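Local coordinates for putative nucleoprotein (Infectious salmon anemia virus, PDB 4EWC), which encapsidates the negative-strand viral RNA, protecting it from nucleases and forming the ribonucleoprotein that serves as template for transcription and replication, at residues M261-L269 against T386-I394; S141-G152 against S406-K414. All coordinates share one frame; numbering follows the deposited sequence.

Contact 1. Residues M261-L269 against T386-I394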
HETATM    1  N   MSE A 261      18.605  -0.811 -28.341  1.00 44.66           N
HETATM    2  CA  MSE A 261      18.240   0.581 -28.103  1.00 45.88           C
HETATM    3  C   MSE A 261      16.755   0.700 -27.697  1.00 43.86           C
HETATM    4  O   MSE A 261      16.411   1.483 -26.842  1.00 40.72           O
HETATM    5  CB  MSE A 261      18.608   1.446 -29.310  1.00 43.26           C
HETATM    6  CG  MSE A 261      20.108   1.655 -29.449  1.00 41.69           C
HETATM    7 SE   MSE A 261      20.756   2.824 -27.972  0.79 45.13          SE
HETATM    8  CE  MSE A 261      19.823   4.429 -28.475  1.00 48.24           C
ATOM      9  N   ALA A 262      15.900  -0.130 -28.270  1.00 41.76           N
ATOM     10  CA  ALA A 262      14.519  -0.184 -27.832  1.00 45.78           C
ATOM     11  C   ALA A 262      14.393  -0.607 -26.365  1.00 44.51           C
ATOM     12  O   ALA A 262      13.589  -0.048 -25.619  1.00 46.26           O
ATOM     13  CB  ALA A 262      13.691  -1.109 -28.731  1.00 43.83           C
ATOM     14  N   LEU A 263      15.195  -1.577 -25.944  1.00 43.29           N
ATOM     15  CA  LEU A 263      15.113  -2.089 -24.579  1.00 43.30           C
ATOM     16  C   LEU A 263      15.618  -1.061 -23.583  1.00 42.43           C
ATOM     17  O   LEU A 263      15.025  -0.860 -22.509  1.00 39.50           O
ATOM     18  CB  LEU A 263      15.893  -3.400 -24.444  1.00 44.46           C
ATOM     19  CG  LEU A 263      15.265  -4.567 -25.209  1.00 46.58           C
ATOM     20  CD1 LEU A 263      16.175  -5.796 -25.210  1.00 41.73           C
ATOM     21  CD2 LEU A 263      13.922  -4.902 -24.585  1.00 44.98           C
ATOM     22  N   ILE A 264      16.717  -0.416 -23.960  1.00 41.72           N
ATOM     23  CA  ILE A 264      17.335   0.631 -23.144  1.00 45.31           C
ATOM     24  C   ILE A 264      16.532   1.948 -23.154  1.00 44.00           C
ATOM     25  O   ILE A 264      16.336   2.591 -22.116  1.00 40.40           O
ATOM     26  CB  ILE A 264      18.799   0.862 -23.593  1.00 43.48           C
ATOM     27  CG1 ILE A 264      19.554  -0.466 -23.535  1.00 42.43           C
ATOM     28  CG2 ILE A 264      19.502   1.895 -22.734  1.00 37.71           C
ATOM     29  CD1 ILE A 264      21.001  -0.391 -24.029  1.00 38.69           C
HETATM   30  N   MSE A 265      16.054   2.351 -24.323  1.00 44.58           N
HETATM   31  CA  MSE A 265      15.202   3.538 -24.364  1.00 44.96           C
HETATM   32  C   MSE A 265      13.901   3.357 -23.574  1.00 44.63           C
HETATM   33  O   MSE A 265      13.469   4.300 -22.920  1.00 48.64           O
HETATM   34  CB  MSE A 265      15.001   4.096 -25.792  1.00 41.29           C
HETATM   35  CG  MSE A 265      16.303   4.591 -26.470  1.00 44.26           C
HETATM   36 SE   MSE A 265      17.356   5.930 -25.454  0.78 53.22          SE
HETATM   37  CE  MSE A 265      18.086   4.932 -23.973  1.00 55.96           C
ATOM     38  N   LYS A 266      13.325   2.152 -23.589  1.00 36.74           N
ATOM     39  CA  LYS A 266      12.175   1.861 -22.736  1.00 37.45           C
ATOM     40  C   LYS A 266      12.449   2.186 -21.266  1.00 40.63           C
ATOM     41  O   LYS A 266      11.603   2.742 -20.567  1.00 41.63           O
ATOM     42  CB  LYS A 266      11.669   0.422 -22.870  1.00 38.73           C
ATOM     43  CG  LYS A 266      10.402   0.136 -22.050  1.00 37.25           C
ATOM     44  CD  LYS A 266       9.859  -1.289 -22.237  1.00 47.50           C
ATOM     45  CE  LYS A 266       8.566  -1.547 -21.432  1.00 42.68           C
ATOM     46  NZ  LYS A 266       7.423  -0.738 -21.914  1.00 39.58           N
ATOM     47  N   SER A 267      13.646   1.867 -20.797  1.00 42.59           N
ATOM     48  CA  SER A 267      13.980   2.122 -19.404  1.00 39.43           C
ATOM     49  C   SER A 267      14.181   3.618 -19.141  1.00 42.93           C
ATOM     50  O   SER A 267      13.604   4.176 -18.214  1.00 43.26           O
ATOM     51  CB  SER A 267      15.195   1.323 -19.004  1.00 36.09           C
ATOM     52  OG  SER A 267      14.913  -0.048 -18.977  1.00 38.52           O
ATOM     53  N   VAL A 268      14.978   4.264 -19.979  1.00 40.65           N
ATOM     54  CA  VAL A 268      15.375   5.654 -19.757  1.00 44.84           C
ATOM     55  C   VAL A 268      14.179   6.592 -19.841  1.00 52.78           C
ATOM     56  O   VAL A 268      14.034   7.531 -19.039  1.00 53.55           O
ATOM     57  CB  VAL A 268      16.438   6.096 -20.794  1.00 44.64           C
ATOM     58  CG1 VAL A 268      16.421   7.590 -21.012  1.00 49.09           C
ATOM     59  CG2 VAL A 268      17.805   5.619 -20.378  1.00 46.85           C
ATOM     60  N   LEU A 269      13.305   6.309 -20.805  1.00 47.73           N
ATOM     61  CA  LEU A 269      12.179   7.178 -21.088  1.00 46.91           C
ATOM     62  C   LEU A 269      10.992   6.944 -20.159  1.00 49.72           C
ATOM     63  O   LEU A 269      10.082   7.760 -20.122  1.00 53.72           O
ATOM     64  CB  LEU A 269      11.716   6.992 -22.527  1.00 46.62           C
ATOM     65  CG  LEU A 269      12.701   7.428 -23.588  1.00 50.15           C
ATOM     66  CD1 LEU A 269      12.076   7.205 -24.944  1.00 52.24           C
ATOM     67  CD2 LEU A 269      13.104   8.873 -23.399  1.00 47.25           C
ATOM     68  N   THR A 386       4.378  -8.142 -23.123  1.00 45.99           N
ATOM     69  CA  THR A 386       5.254  -7.005 -22.908  1.00 45.43           C
ATOM     70  C   THR A 386       6.705  -7.453 -22.826  1.00 46.39           C
ATOM     71  O   THR A 386       7.043  -8.346 -22.068  1.00 42.97           O
ATOM     72  CB  THR A 386       4.904  -6.273 -21.602  1.00 41.34           C
ATOM     73  OG1 THR A 386       3.509  -5.985 -21.587  1.00 52.59           O
ATOM     74  CG2 THR A 386       5.687  -4.977 -21.486  1.00 42.53           C
ATOM     75  N   THR A 387       7.557  -6.817 -23.605  1.00 44.57           N
ATOM     76  CA  THR A 387       8.969  -7.071 -23.509  1.00 49.09           C
ATOM     77  C   THR A 387       9.644  -5.831 -22.920  1.00 45.40           C
ATOM     78  O   THR A 387       9.097  -4.745 -23.021  1.00 47.51           O
ATOM     79  CB  THR A 387       9.575  -7.489 -24.879  1.00 49.60           C
ATOM     80  OG1 THR A 387      10.987  -7.637 -24.748  1.00 55.57           O
ATOM     81  CG2 THR A 387       9.330  -6.458 -25.910  1.00 51.07           C
ATOM     82  N   LYS A 388      10.807  -6.018 -22.288  1.00 42.38           N
ATOM     83  CA  LYS A 388      11.551  -4.961 -21.581  1.00 42.09           C
ATOM     84  C   LYS A 388      12.792  -5.561 -20.933  1.00 42.48           C
ATOM     85  O   LYS A 388      12.906  -6.779 -20.803  1.00 42.52           O
ATOM     86  CB  LYS A 388      10.707  -4.336 -20.464  1.00 40.33           C
ATOM     87  CG  LYS A 388      10.463  -5.303 -19.317  1.00 37.63           C
ATOM     88  CD  LYS A 388       9.838  -4.643 -18.129  1.00 40.76           C
ATOM     89  CE  LYS A 388       8.373  -4.291 -18.359  1.00 38.47           C
ATOM     90  NZ  LYS A 388       7.831  -3.439 -17.268  1.00 39.42           N
ATOM     91  N   CYS A 389      13.718  -4.703 -20.509  1.00 43.80           N
ATOM     92  CA  CYS A 389      14.884  -5.131 -19.716  1.00 42.79           C
ATOM     93  C   CYS A 389      14.956  -4.475 -18.340  1.00 41.95           C
ATOM     94  O   CYS A 389      14.352  -3.429 -18.079  1.00 38.64           O
ATOM     95  CB  CYS A 389      16.192  -4.888 -20.460  1.00 39.71           C
ATOM     96  SG  CYS A 389      16.680  -3.184 -20.540  1.00 39.18           S
ATOM     97  N   PHE A 390      15.722  -5.109 -17.465  1.00 39.86           N
ATOM     98  CA  PHE A 390      15.931  -4.607 -16.120  1.00 36.81           C
ATOM     99  C   PHE A 390      17.383  -4.145 -15.956  1.00 43.25           C
ATOM    100  O   PHE A 390      18.291  -4.955 -15.707  1.00 44.20           O
ATOM    101  CB  PHE A 390      15.547  -5.673 -15.097  1.00 35.02           C
ATOM    102  CG  PHE A 390      14.129  -6.132 -15.234  1.00 43.32           C
ATOM    103  CD1 PHE A 390      13.073  -5.271 -14.933  1.00 45.05           C
ATOM    104  CD2 PHE A 390      13.831  -7.404 -15.711  1.00 45.66           C
ATOM    105  CE1 PHE A 390      11.754  -5.682 -15.082  1.00 39.48           C
ATOM    106  CE2 PHE A 390      12.514  -7.815 -15.859  1.00 42.85           C
ATOM    107  CZ  PHE A 390      11.482  -6.952 -15.544  1.00 40.26           C
ATOM    108  N   ILE A 391      17.622  -2.849 -16.133  1.00 40.17           N
ATOM    109  CA  ILE A 391      18.976  -2.345 -16.001  1.00 38.91           C
ATOM    110  C   ILE A 391      19.056  -1.306 -14.913  1.00 38.53           C
ATOM    111  O   ILE A 391      18.079  -0.598 -14.654  1.00 45.83           O
ATOM    112  CB  ILE A 391      19.545  -1.748 -17.320  1.00 38.38           C
ATOM    113  CG1 ILE A 391      18.657  -0.605 -17.833  1.00 34.87           C
ATOM    114  CG2 ILE A 391      19.817  -2.848 -18.338  1.00 33.73           C
ATOM    115  CD1 ILE A 391      19.236   0.130 -19.046  1.00 34.94           C
ATOM    116  N   PRO A 392      20.234  -1.198 -14.272  1.00 44.10           N
ATOM    117  CA  PRO A 392      20.501  -0.142 -13.278  1.00 44.39           C
ATOM    118  C   PRO A 392      20.495   1.215 -13.956  1.00 38.82           C
ATOM    119  O   PRO A 392      20.485   1.271 -15.187  1.00 43.36           O
ATOM    120  CB  PRO A 392      21.927  -0.473 -12.817  1.00 45.54           C
ATOM    121  CG  PRO A 392      22.555  -1.163 -14.011  1.00 39.39           C
ATOM    122  CD  PRO A 392      21.448  -2.000 -14.555  1.00 42.33           C
ATOM    123  N   PRO A 393      20.483   2.292 -13.187  1.00 36.57           N
ATOM    124  CA  PRO A 393      20.657   3.632 -13.760  1.00 39.02           C
ATOM    125  C   PRO A 393      21.869   3.726 -14.689  1.00 42.21           C
ATOM    126  O   PRO A 393      22.925   3.124 -14.433  1.00 43.70           O
ATOM    127  CB  PRO A 393      20.900   4.510 -12.531  1.00 39.72           C
ATOM    128  CG  PRO A 393      20.093   3.833 -11.470  1.00 46.98           C
ATOM    129  CD  PRO A 393      20.097   2.338 -11.775  1.00 43.22           C
ATOM    130  N   ILE A 394      21.697   4.501 -15.754  1.00 39.84           N
ATOM    131  CA  ILE A 394      22.694   4.686 -16.794  1.00 40.13           C
ATOM    132  C   ILE A 394      24.066   5.029 -16.231  1.00 42.99           C
ATOM    133  O   ILE A 394      25.041   4.324 -16.484  1.00 37.93           O
ATOM    134  CB  ILE A 394      22.225   5.763 -17.808  1.00 40.27           C
ATOM    135  CG1 ILE A 394      20.975   5.274 -18.529  1.00 37.33           C
ATOM    136  CG2 ILE A 394      23.318   6.080 -18.815  1.00 38.55           C
ATOM    137  CD1 ILE A 394      21.178   3.931 -19.232  1.00 36.58           C
TER
HETATM  138  O   HOH W   1      15.151  -1.536 -16.789  1.00 40.02           O
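C389 sets its sulfur against the helix, SG lying 3.5 Å from L263 O and also touching L263 CB. With chi1 at 74°, SG lies between its own backbone N and carbonyl carbon, which turns the sulfur back against the helix. Beside it, L263 reaches along the loop and lays CD2 3.8 Å from K388 CA, covering the chain where it is almost fully extended. K266 belongs to the same tight patch: its chain runs extended past K388, crossing it aslant with CD 3.6 Å from K388 CB, and bends only at its last torsion (chi4 66°), which takes NZ to E296 and C311 O. K388 NZ turns elsewhere, to V450 O and to S521 O of the second subunit. The other well-packed patch is at the far end: V268 CG2 meets I394 CG1 at 3.7 Å, the two branched side chains crossing at about a right angle. Between these patches I264 CG2 faces I391 CD1 at 4.1 Å, again nearly perpendicular. No direct hydrogen bond joins the segments, but a water bridges S267 OG, at 2.7 Å, and I391 N, at 2.9 Å.

The T386-T387 end is looser and partly exposed. Only methyl-to-methylene contact, T386 CG2 to K266 CE at 4.5 Å, ties T386 to the helix, and T387 merely brings OG1 near L263 CD2. G523 of the second subunit packs on T386. The arrangement is an extended interhelical loop, between helices 369-381 and 394-402, laid across helix 253-269 in the interior of this mainly helical nucleoprotein.

Contact 2. Residues S141-G152 against S406-K414; sequences SNMAYNLSLFIG and SVLAMDFMK
S148 turns its hydroxyl onto the 406-414 chain and donates from OG to M410 O at 2.6 Å. The approach is from above the carbonyl plane, 50° out of it, with OG set anti to the serine carbonyl carbon (chi1 -71°). A water held by A144 O and F412 N also gives a proton to the same OG, so the hydroxyl is gripped both by the loop carbonyl and by a water that itself bridges helix and loop. The F412 ring lies next to it: L147 CD2 comes up at the ring edge, near its plane, while I151 CD1 approaches CE2 obliquely at 4.0 Å.

One turn back, A144 CB nestles against M413 CG at 3.5 Å, and the folded selenomethionine chain of M413 carries its CE to M143 CG, the two side chains slanting past each other. These meet where the helix starts: S141 is the N-cap, its OG accepting from A144 N at 3.2 Å. Against A144 CB, D411 makes an Asx turn, OD1 taking M413 N on the anti side of the carboxylate at 2.9 Å; OD2 reaches S141 N only through a water, weakly.

At the other end the loop makes a type I beta turn from V407 to M410. L408 swings CD2 over the helix backbone to 3.6 Å from S148 O, meeting L149 CD1 aslant. V407 CG2 packs on S148 O and G152 N and meets I151 CG2, while I422 of helix 417-425 also touches V407.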
ATOM      1  N   SER A 141      19.539 -16.443 -22.533  1.00 48.30           N
ATOM      2  CA  SER A 141      18.779 -16.207 -23.761  1.00 46.44           C
ATOM      3  C   SER A 141      19.580 -15.324 -24.718  1.00 49.74           C
ATOM      4  O   SER A 141      20.474 -14.582 -24.300  1.00 49.30           O
ATOM      5  CB  SER A 141      17.395 -15.616 -23.465  1.00 44.96           C
ATOM      6  OG  SER A 141      17.439 -14.200 -23.373  1.00 50.98           O
ATOM      7  N   ASN A 142      19.281 -15.423 -26.007  1.00 50.65           N
ATOM      8  CA  ASN A 142      20.064 -14.711 -27.015  1.00 48.59           C
ATOM      9  C   ASN A 142      19.964 -13.232 -26.829  1.00 48.06           C
ATOM     10  O   ASN A 142      20.958 -12.518 -26.880  1.00 44.88           O
ATOM     11  CB  ASN A 142      19.568 -15.015 -28.425  1.00 47.00           C
ATOM     12  CG  ASN A 142      20.025 -16.361 -28.928  1.00 52.75           C
ATOM     13  OD1 ASN A 142      20.977 -16.957 -28.406  1.00 49.42           O
ATOM     14  ND2 ASN A 142      19.364 -16.838 -29.974  1.00 49.09           N
HETATM   15  N   MSE A 143      18.725 -12.788 -26.652  1.00 49.25           N
HETATM   16  CA  MSE A 143      18.424 -11.388 -26.538  1.00 43.53           C
HETATM   17  C   MSE A 143      19.145 -10.851 -25.322  1.00 46.99           C
HETATM   18  O   MSE A 143      19.657  -9.742 -25.361  1.00 48.87           O
HETATM   19  CB  MSE A 143      16.931 -11.179 -26.418  1.00 42.07           C
HETATM   20  CG  MSE A 143      16.524  -9.727 -26.341  1.00 47.71           C
HETATM   21 SE   MSE A 143      16.981  -8.746 -27.986  0.72 52.87          SE
HETATM   22  CE  MSE A 143      15.685  -9.548 -29.205  1.00 48.35           C
ATOM     23  N   ALA A 144      19.194 -11.637 -24.250  1.00 46.19           N
ATOM     24  CA  ALA A 144      19.896 -11.208 -23.052  1.00 44.49           C
ATOM     25  C   ALA A 144      21.388 -11.058 -23.309  1.00 48.25           C
ATOM     26  O   ALA A 144      21.990 -10.023 -22.987  1.00 47.77           O
ATOM     27  CB  ALA A 144      19.647 -12.175 -21.916  1.00 45.90           C
ATOM     28  N   TYR A 145      21.990 -12.099 -23.886  1.00 50.63           N
ATOM     29  CA  TYR A 145      23.424 -12.101 -24.169  1.00 49.21           C
ATOM     30  C   TYR A 145      23.799 -10.961 -25.115  1.00 49.56           C
ATOM     31  O   TYR A 145      24.854 -10.340 -24.975  1.00 46.10           O
ATOM     32  CB  TYR A 145      23.869 -13.454 -24.751  1.00 47.59           C
ATOM     33  CG  TYR A 145      25.314 -13.455 -25.186  1.00 52.18           C
ATOM     34  CD1 TYR A 145      26.340 -13.705 -24.272  1.00 53.81           C
ATOM     35  CD2 TYR A 145      25.664 -13.190 -26.509  1.00 50.44           C
ATOM     36  CE1 TYR A 145      27.675 -13.705 -24.668  1.00 54.19           C
ATOM     37  CE2 TYR A 145      26.997 -13.178 -26.910  1.00 51.16           C
ATOM     38  CZ  TYR A 145      27.996 -13.441 -25.986  1.00 53.65           C
ATOM     39  OH  TYR A 145      29.315 -13.424 -26.372  1.00 54.79           O
ATOM     40  N   ASN A 146      22.920 -10.697 -26.079  1.00 48.55           N
ATOM     41  CA  ASN A 146      23.141  -9.640 -27.061  1.00 49.09           C
ATOM     42  C   ASN A 146      23.096  -8.264 -26.434  1.00 46.53           C
ATOM     43  O   ASN A 146      23.911  -7.399 -26.746  1.00 43.29           O
ATOM     44  CB  ASN A 146      22.122  -9.739 -28.198  1.00 47.66           C
ATOM     45  CG  ASN A 146      22.398 -10.912 -29.112  1.00 50.95           C
ATOM     46  OD1 ASN A 146      23.492 -11.484 -29.085  1.00 49.86           O
ATOM     47  ND2 ASN A 146      21.420 -11.273 -29.928  1.00 48.74           N
ATOM     48  N   LEU A 147      22.133  -8.082 -25.539  1.00 45.53           N
ATOM     49  CA  LEU A 147      21.990  -6.835 -24.822  1.00 44.69           C
ATOM     50  C   LEU A 147      23.194  -6.600 -23.908  1.00 47.00           C
ATOM     51  O   LEU A 147      23.697  -5.489 -23.859  1.00 46.66           O
ATOM     52  CB  LEU A 147      20.666  -6.775 -24.049  1.00 45.69           C
ATOM     53  CG  LEU A 147      20.463  -5.506 -23.201  1.00 48.93           C
ATOM     54  CD1 LEU A 147      20.354  -4.248 -24.055  1.00 40.10           C
ATOM     55  CD2 LEU A 147      19.253  -5.661 -22.299  1.00 46.29           C
ATOM     56  N   SER A 148      23.670  -7.630 -23.208  1.00 48.64           N
ATOM     57  CA  SER A 148      24.869  -7.467 -22.374  1.00 47.14           C
ATOM     58  C   SER A 148      26.109  -7.192 -23.202  1.00 46.84           C
ATOM     59  O   SER A 148      27.001  -6.449 -22.775  1.00 49.90           O
ATOM     60  CB  SER A 148      25.120  -8.677 -21.476  1.00 49.38           C
ATOM     61  OG  SER A 148      24.161  -8.754 -20.445  1.00 49.56           O
ATOM     62  N   LEU A 149      26.180  -7.807 -24.375  1.00 47.96           N
ATOM     63  CA  LEU A 149      27.316  -7.593 -25.261  1.00 50.23           C
ATOM     64  C   LEU A 149      27.288  -6.152 -25.750  1.00 49.89           C
ATOM     65  O   LEU A 149      28.287  -5.426 -25.658  1.00 49.21           O
ATOM     66  CB  LEU A 149      27.269  -8.562 -26.441  1.00 43.40           C
ATOM     67  CG  LEU A 149      28.427  -8.417 -27.419  1.00 49.05           C
ATOM     68  CD1 LEU A 149      29.721  -8.421 -26.628  1.00 53.74           C
ATOM     69  CD2 LEU A 149      28.444  -9.513 -28.460  1.00 47.07           C
ATOM     70  N   PHE A 150      26.126  -5.757 -26.262  1.00 48.03           N
ATOM     71  CA  PHE A 150      25.870  -4.394 -26.693  1.00 46.45           C
ATOM     72  C   PHE A 150      26.292  -3.396 -25.632  1.00 46.80           C
ATOM     73  O   PHE A 150      27.041  -2.467 -25.924  1.00 49.24           O
ATOM     74  CB  PHE A 150      24.387  -4.207 -27.037  1.00 48.07           C
ATOM     75  CG  PHE A 150      24.045  -2.831 -27.549  1.00 46.83           C
ATOM     76  CD1 PHE A 150      23.903  -1.758 -26.679  1.00 45.26           C
ATOM     77  CD2 PHE A 150      23.850  -2.618 -28.897  1.00 47.37           C
ATOM     78  CE1 PHE A 150      23.602  -0.504 -27.157  1.00 43.90           C
ATOM     79  CE2 PHE A 150      23.544  -1.375 -29.384  1.00 42.70           C
ATOM     80  CZ  PHE A 150      23.420  -0.316 -28.518  1.00 45.01           C
ATOM     81  N   ILE A 151      25.799  -3.571 -24.409  1.00 44.33           N
ATOM     82  CA  ILE A 151      26.119  -2.632 -23.340  1.00 47.14           C
ATOM     83  C   ILE A 151      27.621  -2.629 -23.036  1.00 44.07           C
ATOM     84  O   ILE A 151      28.254  -1.582 -23.025  1.00 44.28           O
ATOM     85  CB  ILE A 151      25.294  -2.885 -22.065  1.00 47.11           C
ATOM     86  CG1 ILE A 151      23.828  -2.533 -22.316  1.00 40.69           C
ATOM     87  CG2 ILE A 151      25.832  -2.035 -20.920  1.00 42.79           C
ATOM     88  CD1 ILE A 151      22.864  -3.117 -21.291  1.00 39.06           C
ATOM     89  N   GLY A 152      28.195  -3.805 -22.830  1.00 46.61           N
ATOM     90  CA  GLY A 152      29.628  -3.921 -22.599  1.00 45.19           C
ATOM     91  C   GLY A 152      30.547  -3.290 -23.641  1.00 45.32           C
ATOM     92  O   GLY A 152      31.684  -2.926 -23.319  1.00 43.52           O
ATOM     93  N   SER A 406      32.845  -6.323 -15.500  1.00 51.77           N
ATOM     94  CA  SER A 406      32.319  -6.860 -16.755  1.00 53.76           C
ATOM     95  C   SER A 406      30.846  -7.257 -16.678  1.00 53.52           C
ATOM     96  O   SER A 406      30.425  -7.946 -15.745  1.00 52.15           O
ATOM     97  CB  SER A 406      33.132  -8.081 -17.172  1.00 48.27           C
ATOM     98  OG  SER A 406      32.586  -8.681 -18.337  1.00 54.01           O
ATOM     99  N   VAL A 407      30.070  -6.849 -17.676  1.00 48.87           N
ATOM    100  CA  VAL A 407      28.655  -7.210 -17.712  1.00 47.32           C
ATOM    101  C   VAL A 407      28.319  -8.237 -18.783  1.00 54.11           C
ATOM    102  O   VAL A 407      27.145  -8.571 -19.002  1.00 54.50           O
ATOM    103  CB  VAL A 407      27.771  -5.982 -17.947  1.00 48.32           C
ATOM    104  CG1 VAL A 407      27.962  -4.970 -16.814  1.00 41.79           C
ATOM    105  CG2 VAL A 407      28.084  -5.359 -19.304  1.00 43.74           C
ATOM    106  N   LEU A 408      29.341  -8.751 -19.450  1.00 52.39           N
ATOM    107  CA  LEU A 408      29.105  -9.694 -20.536  1.00 53.56           C
ATOM    108  C   LEU A 408      28.359 -10.933 -20.071  1.00 51.08           C
ATOM    109  O   LEU A 408      27.558 -11.485 -20.820  1.00 51.39           O
ATOM    110  CB  LEU A 408      30.416 -10.065 -21.224  1.00 52.57           C
ATOM    111  CG  LEU A 408      31.135  -8.848 -21.807  1.00 57.71           C
ATOM    112  CD1 LEU A 408      32.411  -9.282 -22.510  1.00 47.54           C
ATOM    113  CD2 LEU A 408      30.216  -8.043 -22.750  1.00 48.52           C
ATOM    114  N   ALA A 409      28.591 -11.352 -18.832  1.00 48.59           N
ATOM    115  CA  ALA A 409      27.943 -12.566 -18.333  1.00 51.75           C
ATOM    116  C   ALA A 409      26.653 -12.268 -17.566  1.00 52.81           C
ATOM    117  O   ALA A 409      26.157 -13.106 -16.825  1.00 49.77           O
ATOM    118  CB  ALA A 409      28.906 -13.372 -17.468  1.00 44.97           C
HETATM  119  N   MSE A 410      26.114 -11.067 -17.733  1.00 52.65           N
HETATM  120  CA  MSE A 410      24.938 -10.700 -16.965  1.00 49.38           C
HETATM  121  C   MSE A 410      23.645 -10.886 -17.746  1.00 50.49           C
HETATM  122  O   MSE A 410      23.645 -10.880 -18.977  1.00 49.04           O
HETATM  123  CB  MSE A 410      25.063  -9.285 -16.415  1.00 44.01           C
HETATM  124  CG  MSE A 410      25.819  -9.226 -15.110  1.00 46.08           C
HETATM  125 SE   MSE A 410      26.198  -7.392 -14.635  0.73 52.56          SE
HETATM  126  CE  MSE A 410      26.703  -7.609 -12.749  1.00 49.03           C
ATOM    127  N   ASP A 411      22.549 -11.081 -17.020  1.00 46.58           N
ATOM    128  CA  ASP A 411      21.249 -11.240 -17.642  1.00 46.18           C
ATOM    129  C   ASP A 411      20.326 -10.154 -17.127  1.00 47.29           C
ATOM    130  O   ASP A 411      19.967 -10.123 -15.932  1.00 48.74           O
ATOM    131  CB  ASP A 411      20.668 -12.620 -17.325  1.00 44.52           C
ATOM    132  CG  ASP A 411      19.515 -12.976 -18.218  1.00 51.48           C
ATOM    133  OD1 ASP A 411      18.922 -12.055 -18.837  1.00 51.56           O
ATOM    134  OD2 ASP A 411      19.185 -14.178 -18.314  1.00 54.00           O
ATOM    135  N   PHE A 412      19.933  -9.255 -18.020  1.00 46.13           N
ATOM    136  CA  PHE A 412      19.032  -8.162 -17.625  1.00 46.83           C
ATOM    137  C   PHE A 412      17.602  -8.415 -18.077  1.00 45.79           C
ATOM    138  O   PHE A 412      16.744  -7.568 -17.874  1.00 42.00           O
ATOM    139  CB  PHE A 412      19.513  -6.840 -18.207  1.00 43.67           C
ATOM    140  CG  PHE A 412      20.895  -6.438 -17.755  1.00 42.58           C
ATOM    141  CD1 PHE A 412      21.221  -6.390 -16.401  1.00 45.31           C
ATOM    142  CD2 PHE A 412      21.869  -6.095 -18.688  1.00 37.27           C
ATOM    143  CE1 PHE A 412      22.491  -5.998 -15.994  1.00 42.16           C
ATOM    144  CE2 PHE A 412      23.123  -5.710 -18.288  1.00 41.55           C
ATOM    145  CZ  PHE A 412      23.441  -5.654 -16.940  1.00 40.29           C
HETATM  146  N   MSE A 413      17.371  -9.569 -18.709  1.00 45.33           N
HETATM  147  CA  MSE A 413      16.054  -9.946 -19.212  1.00 43.91           C
HETATM  148  C   MSE A 413      15.229 -10.739 -18.196  1.00 44.40           C
HETATM  149  O   MSE A 413      14.052 -10.451 -18.008  1.00 45.24           O
HETATM  150  CB  MSE A 413      16.171 -10.772 -20.497  1.00 52.03           C
HETATM  151  CG  MSE A 413      16.880 -10.105 -21.670  1.00 49.98           C
HETATM  152 SE   MSE A 413      16.096  -8.458 -22.388  0.78 55.96          SE
HETATM  153  CE  MSE A 413      14.373  -9.122 -23.011  1.00 52.37           C
ATOM    154  N   LYS A 414      15.846 -11.733 -17.555  1.00 44.10           N
ATOM    155  CA  LYS A 414      15.120 -12.646 -16.661  1.00 45.41           C
ATOM    156  C   LYS A 414      14.556 -11.980 -15.396  1.00 46.81           C
ATOM    157  O   LYS A 414      13.473 -12.332 -14.946  1.00 48.71           O
ATOM    158  CB  LYS A 414      15.974 -13.857 -16.260  1.00 47.29           C
ATOM    159  CG  LYS A 414      17.164 -13.516 -15.334  1.00 57.21           C
ATOM    160  CD  LYS A 414      17.854 -14.757 -14.751  1.00 59.58           C
ATOM    161  CE  LYS A 414      19.291 -14.452 -14.302  1.00 65.34           C
ATOM    162  NZ  LYS A 414      19.400 -13.596 -13.064  1.00 64.15           N
TER
HETATM  163  O   HOH W   2      17.501 -14.932 -20.318  1.00 53.05           O
HETATM  164  O   HOH W   3      21.488  -8.868 -20.296  1.00 48.45           O

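The order along the chain is 141-152, 261-269, 386-394, 406-414, so contact 1 is nested inside the loop that contact 2 closes. Their centres are 12 Å apart, contact 1 lying nearer the middle of the chain. Both loop segments flank helix 394-402, and helices 142-162 and 253-269 touch each other beside them. The two contacts meet directly: F390 N probably bonds to F412 O at 2.7 Å, and L147 of the first helix packs on C389 as well as on I264. Helices 142-162 and 253-269 are thus packed against two neighbouring loops of the C-terminal family region, tying segments far apart in sequence together.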